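Uncharacterized protein (PDB 3FD9) represses the type III secretion regulon by disrupting self-association and DNA binding of the transcriptional activator ExsA, until ExsC relieves this block. Local coordinates at residues Lys187-Thr199 with Ala207-Trp220. Numbering follows the deposited sequence.
Sequences KSAWPNWQRGMAT and AGFEPIPEVLECLW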
loop_
_atom_site.group_PDB
_atom_site.type_symbol
_atom_site.label_atom_id
_atom_site.label_comp_id
_atom_site.label_asym_id
_atom_site.label_seq_id
_atom_site.Cartn_x
_atom_site.Cartn_y
_atom_site.Cartn_z
ATOM N N LYS A 187 -21.530 13.417 21.278
ATOM C CA LYS A 187 -22.681 12.582 20.973
ATOM C C LYS A 187 -23.964 13.274 21.427
ATOM O O LYS A 187 -24.947 13.318 20.695
ATOM C CB LYS A 187 -22.550 11.207 21.627
ATOM C CG LYS A 187 -23.777 10.334 21.416
ATOM C CD LYS A 187 -23.524 8.865 21.725
ATOM C CE LYS A 187 -24.774 8.037 21.432
ATOM N NZ LYS A 187 -24.583 6.580 21.682
ATOM N N SER A 188 -23.947 13.827 22.631
ATOM C CA SER A 188 -25.119 14.505 23.166
ATOM C C SER A 188 -25.539 15.699 22.316
ATOM O O SER A 188 -26.727 16.018 22.231
ATOM C CB SER A 188 -24.866 14.960 24.604
ATOM O OG SER A 188 -24.758 13.851 25.479
ATOM N N ALA A 189 -24.564 16.355 21.690
ATOM C CA ALA A 189 -24.816 17.608 20.977
ATOM C C ALA A 189 -25.322 17.391 19.553
ATOM O O ALA A 189 -25.804 18.325 18.909
ATOM C CB ALA A 189 -23.574 18.461 20.966
ATOM N N TRP A 190 -25.190 16.158 19.069
ATOM C CA TRP A 190 -25.653 15.770 17.739
ATOM C C TRP A 190 -26.024 14.300 17.762
ATOM O O TRP A 190 -25.319 13.470 17.185
ATOM C CB TRP A 190 -24.557 15.971 16.700
ATOM C CG TRP A 190 -25.061 15.913 15.288
ATOM C CD1 TRP A 190 -26.286 15.487 14.871
ATOM C CD2 TRP A 190 -24.337 16.274 14.106
ATOM N NE1 TRP A 190 -26.380 15.575 13.501
ATOM C CE2 TRP A 190 -25.191 16.051 13.007
ATOM C CE3 TRP A 190 -23.052 16.773 13.868
ATOM C CZ2 TRP A 190 -24.802 16.309 11.694
ATOM C CZ3 TRP A 190 -22.666 17.025 12.563
ATOM C CH2 TRP A 190 -23.540 16.793 11.493
ATOM N N PRO A 191 -27.140 13.976 18.422
ATOM C CA PRO A 191 -27.541 12.591 18.690
ATOM C C PRO A 191 -27.590 11.727 17.434
ATOM O O PRO A 191 -27.115 10.594 17.478
ATOM C CB PRO A 191 -28.944 12.747 19.280
ATOM C CG PRO A 191 -28.969 14.149 19.833
ATOM C CD PRO A 191 -28.141 14.948 18.890
ATOM N N ASN A 192 -28.139 12.253 16.339
ATOM C CA ASN A 192 -28.386 11.450 15.140
ATOM C C ASN A 192 -27.271 11.436 14.097
ATOM O O ASN A 192 -27.517 11.103 12.934
ATOM C CB ASN A 192 -29.684 11.885 14.460
ATOM C CG ASN A 192 -30.905 11.634 15.315
ATOM O OD1 ASN A 192 -31.857 12.415 15.285
ATOM N ND2 ASN A 192 -30.889 10.545 16.084
ATOM N N TRP A 193 -26.054 11.790 14.504
ATOM C CA TRP A 193 -24.906 11.738 13.597
ATOM C C TRP A 193 -24.711 10.318 13.090
ATOM O O TRP A 193 -24.533 10.113 11.903
ATOM C CB TRP A 193 -23.645 12.260 14.288
ATOM C CG TRP A 193 -22.340 11.906 13.619
ATOM C CD1 TRP A 193 -21.411 11.012 14.068
ATOM C CD2 TRP A 193 -21.807 12.460 12.412
ATOM N NE1 TRP A 193 -20.339 10.967 13.209
ATOM C CE2 TRP A 193 -20.559 11.846 12.184
ATOM C CE3 TRP A 193 -22.266 13.411 11.500
ATOM C CZ2 TRP A 193 -19.768 12.149 11.083
ATOM C CZ3 TRP A 193 -21.489 13.712 10.413
ATOM C CH2 TRP A 193 -20.248 13.084 10.208
ATOM N N GLN A 194 -24.758 9.342 13.992
ATOM C CA GLN A 194 -24.689 7.934 13.611
ATOM C C GLN A 194 -25.767 7.582 12.594
ATOM O O GLN A 194 -25.478 7.235 11.445
ATOM C CB GLN A 194 -24.874 7.053 14.844
ATOM C CG GLN A 194 -23.825 7.249 15.925
ATOM C CD GLN A 194 -22.570 6.433 15.672
ATOM O OE1 GLN A 194 -22.605 5.421 14.960
ATOM N NE2 GLN A 194 -21.451 6.862 16.261
ATOM N N ARG A 195 -27.015 7.667 13.036
ATOM C CA ARG A 195 -28.147 7.322 12.197
ATOM C C ARG A 195 -28.031 7.935 10.812
ATOM O O ARG A 195 -28.250 7.261 9.803
ATOM C CB ARG A 195 -29.450 7.775 12.847
ATOM C CG ARG A 195 -30.691 7.251 12.137
ATOM C CD ARG A 195 -31.953 7.888 12.687
ATOM N NE ARG A 195 -32.003 9.318 12.406
ATOM C CZ ARG A 195 -33.093 10.063 12.536
ATOM N NH1 ARG A 195 -34.230 9.511 12.940
ATOM N NH2 ARG A 195 -33.049 11.360 12.257
ATOM N N GLY A 196 -27.690 9.218 10.771
ATOM C CA GLY A 196 -27.578 9.931 9.517
ATOM C C GLY A 196 -26.568 9.300 8.588
ATOM O O GLY A 196 -26.791 9.219 7.374
HETATM N N MSE A 197 -25.456 8.842 9.155
HETATM C CA MSE A 197 -24.388 8.262 8.355
HETATM C C MSE A 197 -24.792 6.899 7.800
HETATM O O MSE A 197 -24.483 6.571 6.662
HETATM C CB MSE A 197 -23.103 8.148 9.175
HETATM C CG MSE A 197 -21.908 7.629 8.396
HETATM SE SE MSE A 197 -21.376 8.793 6.894
HETATM C CE MSE A 197 -21.037 10.469 7.864
ATOM N N ALA A 198 -25.489 6.112 8.614
ATOM C CA ALA A 198 -26.003 4.819 8.178
ATOM C C ALA A 198 -26.964 4.985 7.010
ATOM O O ALA A 198 -26.890 4.260 6.014
ATOM C CB ALA A 198 -26.704 4.123 9.326
ATOM N N THR A 199 -27.866 5.948 7.139
ATOM C CA THR A 199 -28.871 6.189 6.114
ATOM C C THR A 199 -28.249 6.610 4.793
ATOM O O THR A 199 -28.560 6.052 3.750
ATOM C CB THR A 199 -29.850 7.267 6.546
ATOM O OG1 THR A 199 -30.584 6.806 7.688
ATOM C CG2 THR A 199 -30.805 7.599 5.407
ATOM N N ALA A 207 -31.362 12.764 5.327
ATOM C CA ALA A 207 -32.432 13.002 6.294
ATOM C C ALA A 207 -32.113 12.459 7.688
ATOM O O ALA A 207 -32.520 13.033 8.694
ATOM C CB ALA A 207 -33.743 12.423 5.779
ATOM N N GLY A 208 -31.382 11.352 7.740
ATOM C CA GLY A 208 -31.095 10.687 8.996
ATOM C C GLY A 208 -30.287 11.522 9.968
ATOM O O GLY A 208 -30.198 11.180 11.142
ATOM N N PHE A 209 -29.693 12.612 9.486
ATOM C CA PHE A 209 -28.789 13.423 10.304
ATOM C C PHE A 209 -29.519 14.414 11.198
ATOM O O PHE A 209 -28.989 14.824 12.232
ATOM C CB PHE A 209 -27.801 14.205 9.430
ATOM C CG PHE A 209 -26.668 13.387 8.907
ATOM C CD1 PHE A 209 -25.639 13.001 9.742
ATOM C CD2 PHE A 209 -26.619 13.025 7.572
ATOM C CE1 PHE A 209 -24.586 12.251 9.258
ATOM C CE2 PHE A 209 -25.581 12.281 7.077
ATOM C CZ PHE A 209 -24.560 11.885 7.917
ATOM N N GLU A 210 -30.715 14.826 10.795
ATOM C CA GLU A 210 -31.432 15.842 11.553
ATOM C C GLU A 210 -32.077 15.281 12.818
ATOM O O GLU A 210 -32.447 14.104 12.870
ATOM C CB GLU A 210 -32.443 16.586 10.677
ATOM C CG GLU A 210 -33.170 15.732 9.660
ATOM C CD GLU A 210 -33.461 16.501 8.379
ATOM O OE1 GLU A 210 -32.589 17.296 7.954
ATOM O OE2 GLU A 210 -34.550 16.306 7.792
ATOM N N PRO A 211 -32.203 16.130 13.852
ATOM C CA PRO A 211 -31.872 17.557 13.780
ATOM C C PRO A 211 -30.369 17.803 13.872
ATOM O O PRO A 211 -29.705 17.200 14.718
ATOM C CB PRO A 211 -32.557 18.136 15.028
ATOM C CG PRO A 211 -33.183 16.963 15.754
ATOM C CD PRO A 211 -32.547 15.734 15.224
ATOM N N ILE A 212 -29.849 18.693 13.032
ATOM C CA ILE A 212 -28.426 19.033 13.061
ATOM C C ILE A 212 -28.162 20.225 13.979
ATOM O O ILE A 212 -29.028 21.080 14.143
ATOM C CB ILE A 212 -27.898 19.362 11.648
ATOM C CG1 ILE A 212 -28.267 20.786 11.260
ATOM C CG2 ILE A 212 -28.457 18.383 10.619
ATOM C CD1 ILE A 212 -27.318 21.392 10.274
ATOM N N PRO A 213 -26.960 20.294 14.574
ATOM C CA PRO A 213 -26.595 21.402 15.469
ATOM C C PRO A 213 -26.881 22.753 14.829
ATOM O O PRO A 213 -26.742 22.877 13.619
ATOM C CB PRO A 213 -25.090 21.215 15.652
ATOM C CG PRO A 213 -24.881 19.755 15.478
ATOM C CD PRO A 213 -25.861 19.328 14.424
ATOM N N GLU A 214 -27.268 23.749 15.619
ATOM C CA GLU A 214 -27.723 25.017 15.057
ATOM C C GLU A 214 -26.588 25.737 14.342
ATOM O O GLU A 214 -26.808 26.464 13.375
ATOM C CB GLU A 214 -28.330 25.907 16.147
ATOM C CG GLU A 214 -29.494 26.789 15.676
ATOM C CD GLU A 214 -29.043 28.090 15.011
ATOM O OE1 GLU A 214 -28.298 28.868 15.650
ATOM O OE2 GLU A 214 -29.452 28.346 13.853
ATOM N N VAL A 215 -25.370 25.514 14.816
ATOM C CA VAL A 215 -24.193 26.183 14.276
ATOM C C VAL A 215 -23.809 25.674 12.882
ATOM O O VAL A 215 -22.878 26.174 12.259
ATOM C CB VAL A 215 -22.993 26.003 15.216
ATOM C CG1 VAL A 215 -22.443 24.583 15.108
ATOM C CG2 VAL A 215 -21.905 27.040 14.913
ATOM N N LEU A 216 -24.528 24.673 12.392
ATOM C CA LEU A 216 -24.219 24.099 11.090
ATOM C C LEU A 216 -25.354 24.360 10.113
ATOM O O LEU A 216 -25.332 23.877 8.983
ATOM C CB LEU A 216 -23.954 22.589 11.205
ATOM C CG LEU A 216 -22.762 22.130 12.049
ATOM C CD1 LEU A 216 -22.745 20.623 12.167
ATOM C CD2 LEU A 216 -21.468 22.616 11.468
ATOM N N GLU A 217 -26.335 25.139 10.552
ATOM C CA GLU A 217 -27.510 25.428 9.740
ATOM C C GLU A 217 -27.204 26.056 8.379
ATOM O O GLU A 217 -27.727 25.610 7.363
ATOM C CB GLU A 217 -28.486 26.319 10.513
ATOM C CG GLU A 217 -29.207 25.609 11.658
ATOM C CD GLU A 217 -30.077 24.449 11.184
ATOM O OE1 GLU A 217 -30.239 24.283 9.953
ATOM O OE2 GLU A 217 -30.601 23.703 12.046
ATOM N N CYS A 218 -26.370 27.088 8.349
ATOM C CA CYS A 218 -26.105 27.775 7.087
ATOM C C CYS A 218 -25.303 26.915 6.109
ATOM O O CYS A 218 -25.273 27.190 4.915
ATOM C CB CYS A 218 -25.469 29.158 7.304
ATOM S SG CYS A 218 -24.611 29.360 8.871
ATOM N N LEU A 219 -24.660 25.873 6.619
ATOM C CA LEU A 219 -24.102 24.841 5.749
ATOM C C LEU A 219 -25.183 23.862 5.291
ATOM O O LEU A 219 -25.238 23.488 4.119
ATOM C CB LEU A 219 -23.011 24.051 6.457
ATOM C CG LEU A 219 -22.651 22.773 5.693
ATOM C CD1 LEU A 219 -22.044 23.141 4.345
ATOM C CD2 LEU A 219 -21.717 21.866 6.492
ATOM N N TRP A 220 -26.042 23.450 6.219
ATOM C CA TRP A 220 -27.034 22.434 5.914
ATOM C C TRP A 220 -28.100 22.896 4.934
ATOM O O TRP A 220 -28.442 22.169 4.007
ATOM C CB TRP A 220 -27.694 21.902 7.182
ATOM C CG TRP A 220 -27.962 20.426 7.101
ATOM C CD1 TRP A 220 -29.161 19.819 6.870
ATOM C CD2 TRP A 220 -26.995 19.368 7.220
ATOM N NE1 TRP A 220 -29.003 18.453 6.853
ATOM C CE2 TRP A 220 -27.685 18.154 7.067
ATOM C CE3 TRP A 220 -25.618 19.335 7.454
ATOM C CZ2 TRP A 220 -27.043 16.922 7.141
ATOM C CZ3 TRP A 220 -24.986 18.105 7.525
ATOM C CH2 TRP A 220 -25.695 16.923 7.371
HETATM O O HOH W 1 -28.798 10.551 6.112
#
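The backbones meet at two places: G196, in the first turn of helix 193-203, lies against G208 in the short 3-10 segment 207-209, and W190, in the turn linking helices 157-189 and 193-203, sits beside P213. Neither glycine has a side chain, and a CB on either would point toward the other segment. F209 turns its ring across that helix, with CA of G196 over the face, 3.5 Å from the ring centroid and nearly on its normal. Ring atom CE1 of F209 lies 3.4 Å from CE3 of W193, the two planes inclined at 44°, while the selenomethionine methyl CE of M197 comes in at the ring edge. W190 lies between P213 and W193 and is held at its edge by F209: NE1 donates to the carbonyl O of F209 at 3.0 Å, nearly straight (168°) and in the ring plane. P213 CD lies over one indole face in a CH-pi contact, W193 CE3 lies over the opposite one, and L216 CD1 meets CZ3 of W190 at 3.6 Å. On the polar flank the R195 chain, bent at chi3 (66°), brings NE (2.9 Å) and NH2 side-on to the single carbonyl O of G208. A water links G196 O to G208 N, the second bond weak. Helix 96-115 backs this packing: W111 meets W190 edge-to-face, Y108 stacks on W193 and L104 touches F209, while helix 232-241 supplies W239 against L216.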